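Local coordinates for phage-related conserved hypothetical protein, BB2244 (Bordetella bronchiseptica, PDB 2BDV) that is of unknown function but belongs to the SOS response-associated peptidase (SRAP) family, whose studied relatives protect abasic sites in single-stranded DNA by covalent attachment, at residues L43-L48 and T92-P98; L76-H82 and K188-R192; W102-K106 and V209-K213. All blocks are in the same frame, centred on the assembly; numbering follows the deposited sequence.

Following the chain from its N terminus, strand 43-46 comes first and waits until residues 92-98 close contact 1, a loop of 43 residues. Helix 76-80 lies inside that loop, but its partner, 188-192, arrives far later, so contact 2 crosses contact 1. Contact 3 crosses contact 2 in the same way: strand 101-107 starts soon after contact 1 has closed, and its partner loop 209-213 comes after helix 184-191. Contacts 1 and 3 follow in series and lie on opposite sides of the chain's centre, about 25 Å apart between centres. Contact 1 joins two sheets, contact 2 two helices, and contact 3 the C-terminal loop to the antiparallel sheet of 101-107.

Contact 1 of 3, residues L43-L48 and T92-P98; sequences LTMHRL and TGRILVP
An antiparallel bridge between Met-45, a selenomethionine, and Leu-96 joins the two-stranded sheet of 43-46 and 54-57 to the edge of the mixed sheet that ends at strand 94-99. It is a single hydrogen-bonded pair. Met-45 N gives a nearly straight bond (168°) to Leu-96 O at 2.9 Å, and Leu-96 N returns one to Met-45 O, also at 2.9 Å. The strands run obliquely, so the bridge stays single, and side chains make the rest of the contact.

On one side of the bridge, Ile-95 has its two branches spread against the other strand. CG1 sits between the backbone N and carbonyl carbon (chi1 71°), which carries CD1 to within 4.1 Å of Thr-44 CB. CG2 meets Leu-48 CD1 at 3.5 Å, tighter than usual for two methyls. That same Leu-48 CD1 lies over the centre of one face of the His-46 ring, and Leu-48 N donates to His-46 ND1 at 3.1 Å from somewhat out of the ring plane, so the residue two places on touches both a ring nitrogen and a ring face. The other methyl, Leu-48 CD2, rests 3.4 Å from Thr-92 O. Beyond it, a water donates to both Leu-48 O and Thr-92 O.

The Met-45 chain bends at its third torsion (-79°), and Met-45 CE meets Pro-98 CB at 4.0 Å. Helix 11-18 meets this pair through Tyr-14, while Phe-147 of strand 147-151 touches Thr-44 and Ile-95. The whole is a beta bridge between two sheet edges, filled in by apolar side chains in the core of this alpha-beta fold.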
ATOM      1  N   LEU A  43      -4.106  -4.061  -8.009  1.00 19.99           N
ATOM      2  CA  LEU A  43      -4.767  -2.931  -8.643  1.00 19.51           C
ATOM      3  C   LEU A  43      -4.249  -1.663  -7.991  1.00 20.05           C
ATOM      4  O   LEU A  43      -3.997  -1.641  -6.785  1.00 18.67           O
ATOM      5  CB  LEU A  43      -6.271  -2.994  -8.420  1.00 20.81           C
ATOM      6  CG  LEU A  43      -7.074  -3.910  -9.334  1.00 25.20           C
ATOM      7  CD1 LEU A  43      -8.489  -4.049  -8.811  1.00 26.78           C
ATOM      8  CD2 LEU A  43      -7.065  -3.321 -10.748  1.00 25.71           C
ATOM      9  N   THR A  44      -4.080  -0.613  -8.787  1.00 20.60           N
ATOM     10  CA  THR A  44      -3.637   0.681  -8.270  1.00 19.21           C
ATOM     11  C   THR A  44      -4.361   1.770  -9.053  1.00 20.20           C
ATOM     12  O   THR A  44      -4.833   1.543 -10.170  1.00 21.36           O
ATOM     13  CB  THR A  44      -2.097   0.931  -8.434  1.00 17.43           C
ATOM     14  OG1 THR A  44      -1.806   1.310  -9.784  1.00 15.80           O
ATOM     15  CG2 THR A  44      -1.291  -0.309  -8.078  1.00 17.28           C
HETATM   16  N   MSE A  45      -4.449   2.949  -8.457  1.00 19.47           N
HETATM   17  CA  MSE A  45      -5.072   4.092  -9.104  1.00 21.68           C
HETATM   18  C   MSE A  45      -4.052   5.219  -9.091  1.00 20.37           C
HETATM   19  O   MSE A  45      -3.361   5.422  -8.089  1.00 19.90           O
HETATM   20  CB  MSE A  45      -6.354   4.483  -8.374  1.00 22.85           C
HETATM   21  CG  MSE A  45      -7.399   3.381  -8.451  1.00 27.73           C
HETATM   22 SE   MSE A  45      -9.152   3.890  -7.838  1.00 39.23          SE
HETATM   23  CE  MSE A  45      -8.832   3.752  -5.959  1.00 27.32           C
ATOM     24  N   HIS A  46      -3.950   5.934 -10.211  1.00 21.29           N
ATOM     25  CA  HIS A  46      -2.973   7.016 -10.344  1.00 22.01           C
ATOM     26  C   HIS A  46      -3.164   7.896 -11.581  1.00 20.40           C
ATOM     27  O   HIS A  46      -4.024   7.644 -12.420  1.00 21.80           O
ATOM     28  CB  HIS A  46      -1.568   6.419 -10.401  1.00 21.00           C
ATOM     29  CG  HIS A  46      -1.333   5.565 -11.610  1.00 25.26           C
ATOM     30  ND1 HIS A  46      -1.264   6.081 -12.887  1.00 26.36           N
ATOM     31  CD2 HIS A  46      -1.179   4.224 -11.737  1.00 26.35           C
ATOM     32  CE1 HIS A  46      -1.077   5.095 -13.750  1.00 27.00           C
ATOM     33  NE2 HIS A  46      -1.022   3.960 -13.077  1.00 27.83           N
ATOM     34  N   ARG A  47      -2.324   8.920 -11.677  1.00 20.93           N
ATOM     35  CA  ARG A  47      -2.335   9.850 -12.798  1.00 21.58           C
ATOM     36  C   ARG A  47      -0.878  10.069 -13.212  1.00 22.09           C
ATOM     37  O   ARG A  47      -0.434  11.198 -13.419  1.00 24.19           O
ATOM     38  CB  ARG A  47      -2.984  11.169 -12.369  1.00 19.81           C
ATOM     39  CG  ARG A  47      -4.368  10.963 -11.783  1.00 18.65           C
ATOM     40  CD  ARG A  47      -4.978  12.256 -11.300  1.00 22.05           C
ATOM     41  NE  ARG A  47      -5.190  13.217 -12.380  1.00 21.13           N
ATOM     42  CZ  ARG A  47      -5.617  14.459 -12.178  1.00 21.82           C
ATOM     43  NH1 ARG A  47      -5.785  15.286 -13.199  1.00 19.75           N
ATOM     44  NH2 ARG A  47      -5.864  14.874 -10.941  1.00 21.16           N
ATOM     45  N   LEU A  48      -0.142   8.968 -13.335  1.00 21.54           N
ATOM     46  CA  LEU A  48       1.276   9.017 -13.682  1.00 22.70           C
ATOM     47  C   LEU A  48       1.586   9.350 -15.138  1.00 22.74           C
ATOM     48  O   LEU A  48       2.653   9.883 -15.442  1.00 20.46           O
ATOM     49  CB  LEU A  48       1.937   7.686 -13.323  1.00 21.19           C
ATOM     50  CG  LEU A  48       1.816   7.296 -11.850  1.00 20.43           C
ATOM     51  CD1 LEU A  48       2.452   5.924 -11.616  1.00 20.06           C
ATOM     52  CD2 LEU A  48       2.470   8.357 -10.994  1.00 19.20           C
ATOM     53  N   THR A  92       6.937  12.680  -8.569  1.00 21.47           N
ATOM     54  CA  THR A  92       6.270  12.153  -9.761  1.00 20.98           C
ATOM     55  C   THR A  92       5.815  10.688  -9.740  1.00 20.75           C
ATOM     56  O   THR A  92       5.286  10.193 -10.734  1.00 22.95           O
ATOM     57  CB  THR A  92       7.200  12.344 -10.972  1.00 24.20           C
ATOM     58  OG1 THR A  92       8.374  11.526 -10.815  1.00 25.56           O
ATOM     59  CG2 THR A  92       7.642  13.792 -11.056  1.00 22.59           C
ATOM     60  N   GLY A  93       6.013   9.992  -8.628  1.00 19.34           N
ATOM     61  CA  GLY A  93       5.593   8.604  -8.575  1.00 18.52           C
ATOM     62  C   GLY A  93       4.485   8.291  -7.579  1.00 18.42           C
ATOM     63  O   GLY A  93       4.306   7.135  -7.212  1.00 20.15           O
ATOM     64  N   ARG A  94       3.735   9.306  -7.153  1.00 19.43           N
ATOM     65  CA  ARG A  94       2.658   9.113  -6.179  1.00 19.29           C
ATOM     66  C   ARG A  94       1.449   8.352  -6.732  1.00 18.84           C
ATOM     67  O   ARG A  94       0.843   8.753  -7.727  1.00 19.20           O
ATOM     68  CB  ARG A  94       2.191  10.463  -5.617  1.00 18.77           C
ATOM     69  CG  ARG A  94       3.283  11.285  -4.923  1.00 19.66           C
ATOM     70  CD  ARG A  94       2.684  12.502  -4.196  1.00 20.26           C
ATOM     71  NE  ARG A  94       1.995  13.408  -5.116  1.00 15.79           N
ATOM     72  CZ  ARG A  94       2.552  14.472  -5.685  1.00 14.67           C
ATOM     73  NH1 ARG A  94       3.819  14.787  -5.429  1.00 16.13           N
ATOM     74  NH2 ARG A  94       1.844  15.211  -6.520  1.00 15.15           N
ATOM     75  N   ILE A  95       1.111   7.248  -6.078  1.00 17.60           N
ATOM     76  CA  ILE A  95      -0.025   6.430  -6.485  1.00 17.72           C
ATOM     77  C   ILE A  95      -0.834   6.004  -5.263  1.00 17.14           C
ATOM     78  O   ILE A  95      -0.429   6.215  -4.118  1.00 16.44           O
ATOM     79  CB  ILE A  95       0.434   5.139  -7.208  1.00 16.72           C
ATOM     80  CG1 ILE A  95       1.087   4.178  -6.207  1.00 15.96           C
ATOM     81  CG2 ILE A  95       1.430   5.481  -8.310  1.00 17.94           C
ATOM     82  CD1 ILE A  95       1.192   2.723  -6.692  1.00 14.24           C
ATOM     83  N   LEU A  96      -1.979   5.394  -5.525  1.00 16.71           N
ATOM     84  CA  LEU A  96      -2.832   4.893  -4.470  1.00 17.13           C
ATOM     85  C   LEU A  96      -3.039   3.407  -4.738  1.00 16.20           C
ATOM     86  O   LEU A  96      -3.129   2.982  -5.890  1.00 13.36           O
ATOM     87  CB  LEU A  96      -4.181   5.618  -4.468  1.00 14.84           C
ATOM     88  CG  LEU A  96      -4.082   7.112  -4.168  1.00 16.35           C
ATOM     89  CD1 LEU A  96      -5.320   7.841  -4.643  1.00 15.23           C
ATOM     90  CD2 LEU A  96      -3.873   7.300  -2.664  1.00 16.26           C
ATOM     91  N   VAL A  97      -3.081   2.620  -3.666  1.00 16.21           N
ATOM     92  CA  VAL A  97      -3.313   1.189  -3.767  1.00 14.72           C
ATOM     93  C   VAL A  97      -4.581   0.875  -2.989  1.00 16.59           C
ATOM     94  O   VAL A  97      -4.580   0.879  -1.751  1.00 18.22           O
ATOM     95  CB  VAL A  97      -2.170   0.359  -3.147  1.00 14.15           C
ATOM     96  CG1 VAL A  97      -2.507  -1.122  -3.252  1.00 11.57           C
ATOM     97  CG2 VAL A  97      -0.854   0.646  -3.857  1.00 11.50           C
ATOM     98  N   PRO A  98      -5.686   0.608  -3.696  1.00 17.64           N
ATOM     99  CA  PRO A  98      -6.945   0.295  -3.022  1.00 17.57           C
ATOM    100  C   PRO A  98      -6.879  -1.051  -2.296  1.00 19.14           C
ATOM    101  O   PRO A  98      -6.186  -1.973  -2.738  1.00 17.37           O
ATOM    102  CB  PRO A  98      -7.950   0.304  -4.167  1.00 16.90           C
ATOM    103  CG  PRO A  98      -7.139  -0.125  -5.329  1.00 17.57           C
ATOM    104  CD  PRO A  98      -5.871   0.654  -5.154  1.00 17.40           C
TER
HETATM  105  O   HOH W   1       4.596  10.920 -13.573  1.00 16.18           O

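Contact 2 of 3, residues L76-H82 and K188-R192; sequences LETIERH and KEILR
Leu-76 and Leu-191 lie antiparallel, side by side, where helices 76-80 and 184-191 meet, with Leu-76 CD2 lodged 3.5 Å from Leu-191 CG. Leu-76 reaches over because its CG points directly away from its own backbone N (chi1 180°). One turn on, Ile-79 crosses Leu-191 at about a right angle, and its CG2 branch touches Leu-191 CD2 at 3.7 Å. Leu-191 thus meets two residues of the same helical face.

Glu-80 and Lys-188 also run past one another in opposite senses. Glu-80 folds back at its second torsion (-53°), bringing OE1 to 3.5 Å from Lys-188 CB. Lys-188 runs straight from CG onward and lies along the end of helix 76-80: its CE comes 3.4 Å from Ile-79 O, and NZ stops 3.1 Å from His-82 CD2, obliquely to that ring. His-82 is where the helix ends, in a Schellman motif with positive phi, so the lysine passes across a terminating turn.

Arg-192, just past the C-terminal end of helix 184-191, comes to Glu-80. The guanidinium and carboxylate planes stand 81° apart, and Glu-80 OE1 sits at the guanidinium's edge. The model has them as a salt bridge, but Arg-192 NH1 is crowded against Glu-80 CD, so its exact geometry is doubtful.

On the sheet side, Ile-79 and Leu-191 both rest on Val-150 of strand 147-151, with Leu-132 and Ala-130 of strand 126-133 alongside. This is a small helix-helix contact, apolar next to the sheet and charged toward its margin, packed on the mixed sheet of this alpha-beta protein.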
ATOM      1  N   LEU A  76       7.432   6.440   6.362  1.00 24.20           N
ATOM      2  CA  LEU A  76       6.899   7.786   6.381  1.00 25.46           C
ATOM      3  C   LEU A  76       7.959   8.838   6.697  1.00 26.89           C
ATOM      4  O   LEU A  76       8.051   9.861   6.023  1.00 28.47           O
ATOM      5  CB  LEU A  76       5.758   7.850   7.400  1.00 25.11           C
ATOM      6  CG  LEU A  76       5.037   9.177   7.608  1.00 25.08           C
ATOM      7  CD1 LEU A  76       5.943  10.114   8.383  1.00 26.83           C
ATOM      8  CD2 LEU A  76       4.640   9.779   6.259  1.00 23.26           C
ATOM      9  N   GLU A  77       8.770   8.587   7.715  1.00 27.62           N
ATOM     10  CA  GLU A  77       9.783   9.555   8.095  1.00 29.58           C
ATOM     11  C   GLU A  77      10.878   9.760   7.058  1.00 28.35           C
ATOM     12  O   GLU A  77      11.369  10.876   6.895  1.00 27.99           O
ATOM     13  CB  GLU A  77      10.413   9.164   9.422  1.00 33.05           C
ATOM     14  CG  GLU A  77      11.282  10.255   9.976  1.00 38.79           C
ATOM     15  CD  GLU A  77      11.588  10.045  11.427  1.00 42.61           C
ATOM     16  OE1 GLU A  77      12.242   9.026  11.745  1.00 43.55           O
ATOM     17  OE2 GLU A  77      11.162  10.895  12.243  1.00 44.42           O
ATOM     18  N   THR A  78      11.275   8.696   6.367  1.00 26.75           N
ATOM     19  CA  THR A  78      12.300   8.845   5.345  1.00 26.81           C
ATOM     20  C   THR A  78      11.738   9.735   4.236  1.00 26.72           C
ATOM     21  O   THR A  78      12.465  10.516   3.630  1.00 29.07           O
ATOM     22  CB  THR A  78      12.735   7.485   4.772  1.00 26.32           C
ATOM     23  OG1 THR A  78      13.390   6.729   5.795  1.00 26.25           O
ATOM     24  CG2 THR A  78      13.700   7.676   3.607  1.00 24.81           C
ATOM     25  N   ILE A  79      10.437   9.637   3.991  1.00 26.52           N
ATOM     26  CA  ILE A  79       9.808  10.463   2.968  1.00 26.95           C
ATOM     27  C   ILE A  79       9.747  11.913   3.462  1.00 29.17           C
ATOM     28  O   ILE A  79       9.937  12.850   2.686  1.00 28.01           O
ATOM     29  CB  ILE A  79       8.378   9.963   2.641  1.00 25.31           C
ATOM     30  CG1 ILE A  79       8.431   8.494   2.217  1.00 23.82           C
ATOM     31  CG2 ILE A  79       7.766  10.810   1.534  1.00 24.59           C
ATOM     32  CD1 ILE A  79       7.076   7.875   1.955  1.00 19.54           C
ATOM     33  N   GLU A  80       9.494  12.090   4.756  1.00 31.31           N
ATOM     34  CA  GLU A  80       9.424  13.423   5.350  1.00 35.32           C
ATOM     35  C   GLU A  80      10.792  14.116   5.341  1.00 35.98           C
ATOM     36  O   GLU A  80      10.895  15.296   5.003  1.00 35.28           O
ATOM     37  CB  GLU A  80       8.914  13.343   6.794  1.00 36.97           C
ATOM     38  CG  GLU A  80       7.475  12.871   6.946  1.00 41.03           C
ATOM     39  CD  GLU A  80       6.512  13.671   6.089  1.00 43.23           C
ATOM     40  OE1 GLU A  80       6.629  14.913   6.069  1.00 46.04           O
ATOM     41  OE2 GLU A  80       5.631  13.060   5.448  1.00 44.09           O
ATOM     42  N   ARG A  81      11.831  13.373   5.719  1.00 37.35           N
ATOM     43  CA  ARG A  81      13.193  13.896   5.762  1.00 39.33           C
ATOM     44  C   ARG A  81      13.765  13.929   4.345  1.00 38.95           C
ATOM     45  O   ARG A  81      14.942  14.232   4.143  1.00 40.75           O
ATOM     46  CB  ARG A  81      14.082  13.006   6.644  1.00 40.71           C
ATOM     47  CG  ARG A  81      13.442  12.542   7.952  1.00 45.11           C
ATOM     48  CD  ARG A  81      13.237  13.672   8.953  1.00 49.31           C
ATOM     49  NE  ARG A  81      12.315  13.291  10.024  1.00 51.13           N
ATOM     50  CZ  ARG A  81      12.119  13.996  11.135  1.00 52.25           C
ATOM     51  NH1 ARG A  81      12.786  15.126  11.336  1.00 53.55           N
ATOM     52  NH2 ARG A  81      11.246  13.578  12.042  1.00 52.16           N
ATOM     53  N   HIS A  82      12.921  13.602   3.372  1.00 38.00           N
ATOM     54  CA  HIS A  82      13.307  13.579   1.966  1.00 36.53           C
ATOM     55  C   HIS A  82      14.561  12.734   1.774  1.00 36.17           C
ATOM     56  O   HIS A  82      15.579  13.208   1.276  1.00 36.57           O
ATOM     57  CB  HIS A  82      13.542  15.007   1.460  1.00 36.54           C
ATOM     58  CG  HIS A  82      13.413  15.152  -0.024  1.00 36.87           C
ATOM     59  ND1 HIS A  82      14.492  15.404  -0.846  1.00 37.61           N
ATOM     60  CD2 HIS A  82      12.333  15.078  -0.837  1.00 36.24           C
ATOM     61  CE1 HIS A  82      14.081  15.480  -2.099  1.00 37.72           C
ATOM     62  NE2 HIS A  82      12.774  15.285  -2.122  1.00 38.18           N
ATOM     63  N   LYS A 188       3.939  15.770   1.300  1.00 24.09           N
ATOM     64  CA  LYS A 188       4.469  15.332   2.578  1.00 24.09           C
ATOM     65  C   LYS A 188       3.485  15.581   3.722  1.00 24.74           C
ATOM     66  O   LYS A 188       3.330  14.735   4.596  1.00 25.72           O
ATOM     67  CB  LYS A 188       5.815  16.007   2.828  1.00 23.59           C
ATOM     68  CG  LYS A 188       6.911  15.437   1.939  1.00 25.69           C
ATOM     69  CD  LYS A 188       8.137  16.317   1.921  1.00 26.92           C
ATOM     70  CE  LYS A 188       9.197  15.758   0.996  1.00 29.08           C
ATOM     71  NZ  LYS A 188      10.264  16.774   0.747  1.00 32.55           N
ATOM     72  N   GLU A 189       2.812  16.728   3.712  1.00 25.83           N
ATOM     73  CA  GLU A 189       1.836  17.039   4.753  1.00 29.29           C
ATOM     74  C   GLU A 189       0.688  16.025   4.760  1.00 29.01           C
ATOM     75  O   GLU A 189       0.319  15.490   5.808  1.00 27.78           O
ATOM     76  CB  GLU A 189       1.256  18.446   4.547  1.00 31.26           C
ATOM     77  CG  GLU A 189       2.191  19.596   4.922  1.00 34.03           C
ATOM     78  CD  GLU A 189       1.594  20.958   4.609  1.00 36.01           C
ATOM     79  OE1 GLU A 189       2.170  21.987   5.041  1.00 35.68           O
ATOM     80  OE2 GLU A 189       0.546  21.000   3.920  1.00 37.25           O
ATOM     81  N   ILE A 190       0.129  15.770   3.580  1.00 29.86           N
ATOM     82  CA  ILE A 190      -0.980  14.831   3.427  1.00 29.57           C
ATOM     83  C   ILE A 190      -0.643  13.475   4.042  1.00 29.95           C
ATOM     84  O   ILE A 190      -1.466  12.860   4.713  1.00 28.84           O
ATOM     85  CB  ILE A 190      -1.322  14.627   1.933  1.00 28.77           C
ATOM     86  CG1 ILE A 190      -1.843  15.936   1.337  1.00 27.05           C
ATOM     87  CG2 ILE A 190      -2.376  13.533   1.772  1.00 30.87           C
ATOM     88  CD1 ILE A 190      -2.215  15.841  -0.125  1.00 24.25           C
ATOM     89  N   LEU A 191       0.584  13.034   3.810  1.00 29.93           N
ATOM     90  CA  LEU A 191       1.046  11.752   4.293  1.00 32.05           C
ATOM     91  C   LEU A 191       0.826  11.485   5.775  1.00 33.79           C
ATOM     92  O   LEU A 191       0.661  10.334   6.173  1.00 36.11           O
ATOM     93  CB  LEU A 191       2.518  11.588   3.951  1.00 30.21           C
ATOM     94  CG  LEU A 191       2.866  10.285   3.241  1.00 30.98           C
ATOM     95  CD1 LEU A 191       1.783   9.879   2.242  1.00 30.42           C
ATOM     96  CD2 LEU A 191       4.197  10.472   2.558  1.00 29.35           C
ATOM     97  N   ARG A 192       0.822  12.527   6.597  1.00 35.06           N
ATOM     98  CA  ARG A 192       0.610  12.321   8.024  1.00 34.92           C
ATOM     99  C   ARG A 192      -0.840  12.491   8.456  1.00 33.68           C
ATOM    100  O   ARG A 192      -1.142  12.510   9.650  1.00 33.37           O
ATOM    101  CB  ARG A 192       1.507  13.241   8.852  1.00 37.91           C
ATOM    102  CG  ARG A 192       1.542  14.683   8.402  1.00 43.25           C
ATOM    103  CD  ARG A 192       2.397  15.499   9.355  1.00 46.02           C
ATOM    104  NE  ARG A 192       3.596  14.775   9.787  1.00 49.00           N
ATOM    105  CZ  ARG A 192       4.550  14.331   8.972  1.00 50.95           C
ATOM    106  NH1 ARG A 192       4.450  14.531   7.663  1.00 51.56           N
ATOM    107  NH2 ARG A 192       5.614  13.701   9.468  1.00 50.41           N
TER

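Contact 3 of 3, residues W102-K106 and V209-K213; sequences WYEWK and VGSSK
Trp-105 carries most of this contact, its indole laid against the backbone of 210-213. CB points toward the loop, and the first torsion (-74°) sets CG beside the backbone N; Trp-105 CG then lies 3.9 Å from Ser-212 CA. In the pyrrole ring, CD1 comes 3.5 Å from Ser-211 O. Next, NE1 donates to Gly-210 O at 2.9 Å and 153°. That oxygen lies close to the indole plane, yet the N-H comes down from well above the carbonyl plane, 73° out of it.

Across the ring, one face is roofed by the peptide joining Ser-212 to Lys-213: CE2 lies 3.6 Å from Ser-212 O, while CE3 and CZ3 pass under the backbone N and CA of Lys-213. Here Lys-213 CA makes a CH-pi contact over the face of the six-membered ring. Beside NE1, Trp-105 CZ2 comes 4.4 Å from Val-209 CG2, and CH2, at the tip, is covered by Ser-212 O and Lys-213 CA. The loop therefore curls round the indole from edge to face, though residues 210-213 are poorly ordered and finer detail there is less certain.

Tyr-103 adds a lighter touch, its CE2 4.5 Å from Val-209 CG1; its hydroxyl bonds to Tyr-34 O elsewhere. Strand 101-107 runs between strands 5-7 and 116-123 of the antiparallel sheet. Pro-118 of strand 116-123 packs on both Trp-105 and Val-209, and Arg-4, just before strand 5-7, touches Trp-105 and bonds to Val-209 O.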
ATOM      1  N   TRP A 102      -5.859  -5.450   5.292  1.00 19.48           N
ATOM      2  CA  TRP A 102      -4.515  -6.010   5.200  1.00 18.44           C
ATOM      3  C   TRP A 102      -4.278  -6.994   6.343  1.00 20.73           C
ATOM      4  O   TRP A 102      -5.086  -7.090   7.275  1.00 22.36           O
ATOM      5  CB  TRP A 102      -3.457  -4.885   5.212  1.00 17.50           C
ATOM      6  CG  TRP A 102      -3.280  -4.164   6.536  1.00 14.63           C
ATOM      7  CD1 TRP A 102      -2.347  -4.428   7.493  1.00 12.75           C
ATOM      8  CD2 TRP A 102      -4.078  -3.085   7.045  1.00 15.31           C
ATOM      9  NE1 TRP A 102      -2.509  -3.587   8.569  1.00 12.71           N
ATOM     10  CE2 TRP A 102      -3.564  -2.750   8.323  1.00 14.79           C
ATOM     11  CE3 TRP A 102      -5.180  -2.366   6.550  1.00 16.85           C
ATOM     12  CZ2 TRP A 102      -4.109  -1.731   9.112  1.00 15.36           C
ATOM     13  CZ3 TRP A 102      -5.723  -1.352   7.336  1.00 15.26           C
ATOM     14  CH2 TRP A 102      -5.183  -1.046   8.606  1.00 14.85           C
ATOM     15  N   TYR A 103      -3.178  -7.736   6.270  1.00 18.53           N
ATOM     16  CA  TYR A 103      -2.881  -8.709   7.306  1.00 18.92           C
ATOM     17  C   TYR A 103      -1.607  -8.419   8.082  1.00 19.96           C
ATOM     18  O   TYR A 103      -0.640  -7.901   7.534  1.00 19.70           O
ATOM     19  CB  TYR A 103      -2.752 -10.106   6.708  1.00 18.77           C
ATOM     20  CG  TYR A 103      -3.911 -10.550   5.852  1.00 20.41           C
ATOM     21  CD1 TYR A 103      -4.005 -10.166   4.513  1.00 20.24           C
ATOM     22  CD2 TYR A 103      -4.896 -11.384   6.370  1.00 20.34           C
ATOM     23  CE1 TYR A 103      -5.048 -10.609   3.711  1.00 18.95           C
ATOM     24  CE2 TYR A 103      -5.942 -11.832   5.580  1.00 23.42           C
ATOM     25  CZ  TYR A 103      -6.012 -11.441   4.251  1.00 22.50           C
ATOM     26  OH  TYR A 103      -7.047 -11.899   3.470  1.00 22.90           O
ATOM     27  N   GLU A 104      -1.629  -8.766   9.366  1.00 20.15           N
ATOM     28  CA  GLU A 104      -0.480  -8.631  10.254  1.00 21.18           C
ATOM     29  C   GLU A 104      -0.458  -9.907  11.102  1.00 22.35           C
ATOM     30  O   GLU A 104      -1.503 -10.387  11.533  1.00 23.43           O
ATOM     31  CB  GLU A 104      -0.619  -7.417  11.179  1.00 18.43           C
ATOM     32  CG  GLU A 104      -0.629  -6.075  10.474  1.00 19.24           C
ATOM     33  CD  GLU A 104      -0.814  -4.927  11.436  1.00 17.84           C
ATOM     34  OE1 GLU A 104      -1.001  -3.781  10.978  1.00 18.51           O
ATOM     35  OE2 GLU A 104      -0.769  -5.174  12.657  1.00 20.00           O
ATOM     36  N   TRP A 105       0.731 -10.447  11.335  1.00 24.42           N
ATOM     37  CA  TRP A 105       0.881 -11.655  12.127  1.00 25.40           C
ATOM     38  C   TRP A 105       1.319 -11.318  13.550  1.00 28.89           C
ATOM     39  O   TRP A 105       2.296 -10.592  13.770  1.00 28.32           O
ATOM     40  CB  TRP A 105       1.896 -12.585  11.463  1.00 24.44           C
ATOM     41  CG  TRP A 105       1.366 -13.259  10.229  1.00 24.38           C
ATOM     42  CD1 TRP A 105       1.003 -14.579  10.095  1.00 25.19           C
ATOM     43  CD2 TRP A 105       1.120 -12.649   8.960  1.00 23.90           C
ATOM     44  NE1 TRP A 105       0.549 -14.822   8.820  1.00 23.33           N
ATOM     45  CE2 TRP A 105       0.610 -13.657   8.101  1.00 24.07           C
ATOM     46  CE3 TRP A 105       1.278 -11.346   8.459  1.00 23.55           C
ATOM     47  CZ2 TRP A 105       0.259 -13.401   6.771  1.00 23.55           C
ATOM     48  CZ3 TRP A 105       0.926 -11.093   7.129  1.00 24.33           C
ATOM     49  CH2 TRP A 105       0.424 -12.120   6.304  1.00 23.93           C
ATOM     50  N   LYS A 106       0.578 -11.847  14.514  1.00 31.38           N
ATOM     51  CA  LYS A 106       0.854 -11.611  15.920  1.00 34.65           C
ATOM     52  C   LYS A 106       1.716 -12.734  16.478  1.00 34.97           C
ATOM     53  O   LYS A 106       1.290 -13.882  16.537  1.00 35.96           O
ATOM     54  CB  LYS A 106      -0.465 -11.529  16.691  1.00 36.18           C
ATOM     55  CG  LYS A 106      -0.328 -11.211  18.170  1.00 38.32           C
ATOM     56  CD  LYS A 106       0.282  -9.839  18.387  1.00 41.74           C
ATOM     57  CE  LYS A 106       0.204  -9.411  19.851  1.00 43.78           C
ATOM     58  NZ  LYS A 106      -1.202  -9.260  20.335  1.00 45.58           N
ATOM     59  N   VAL A 209      -3.366 -18.582   5.660  1.00 59.96           N
ATOM     60  CA  VAL A 209      -2.981 -17.413   4.874  1.00 60.45           C
ATOM     61  C   VAL A 209      -1.469 -17.228   4.902  1.00 61.27           C
ATOM     62  O   VAL A 209      -0.911 -16.460   4.118  1.00 61.01           O
ATOM     63  CB  VAL A 209      -3.642 -16.134   5.415  1.00 59.73           C
ATOM     64  CG1 VAL A 209      -5.144 -16.221   5.242  1.00 60.01           C
ATOM     65  CG2 VAL A 209      -3.285 -15.947   6.882  1.00 60.11           C
ATOM     66  N   GLY A 210      -0.816 -17.939   5.814  1.00 61.94           N
ATOM     67  CA  GLY A 210       0.626 -17.846   5.940  1.00 63.23           C
ATOM     68  C   GLY A 210       1.091 -17.948   7.382  1.00 64.24           C
ATOM     69  O   GLY A 210       0.321 -17.691   8.312  1.00 63.38           O
ATOM     70  N   SER A 211       2.355 -18.324   7.564  1.00 64.84           N
ATOM     71  CA  SER A 211       2.947 -18.464   8.890  1.00 65.91           C
ATOM     72  C   SER A 211       3.546 -17.145   9.378  1.00 66.58           C
ATOM     73  O   SER A 211       3.619 -16.894  10.584  1.00 66.50           O
ATOM     74  CB  SER A 211       4.039 -19.540   8.878  1.00 65.57           C
ATOM     75  OG  SER A 211       3.500 -20.815   8.578  1.00 65.52           O
ATOM     76  N   SER A 212       3.978 -16.312   8.433  1.00 66.99           N
ATOM     77  CA  SER A 212       4.574 -15.014   8.747  1.00 67.85           C
ATOM     78  C   SER A 212       4.281 -14.002   7.641  1.00 68.76           C
ATOM     79  O   SER A 212       3.754 -14.365   6.588  1.00 67.59           O
ATOM     80  CB  SER A 212       6.092 -15.149   8.923  1.00 67.36           C
ATOM     81  OG  SER A 212       6.415 -15.955  10.044  1.00 67.15           O
ATOM     82  N   LYS A 213       4.622 -12.737   7.887  1.00 71.15           N
ATOM     83  CA  LYS A 213       4.400 -11.667   6.911  1.00 73.92           C
ATOM     84  C   LYS A 213       5.069 -12.018   5.585  1.00 76.10           C
ATOM     85  O   LYS A 213       4.529 -11.746   4.508  1.00 76.35           O
ATOM     86  CB  LYS A 213       4.963 -10.328   7.429  1.00 73.00           C
ATOM     87  CG  LYS A 213       4.764  -9.149   6.464  1.00 71.58           C
ATOM     88  CD  LYS A 213       5.239  -7.803   7.026  1.00 70.90           C
ATOM     89  CE  LYS A 213       6.757  -7.664   7.051  1.00 70.45           C
ATOM     90  NZ  LYS A 213       7.407  -8.543   8.059  1.00 69.31           N
TER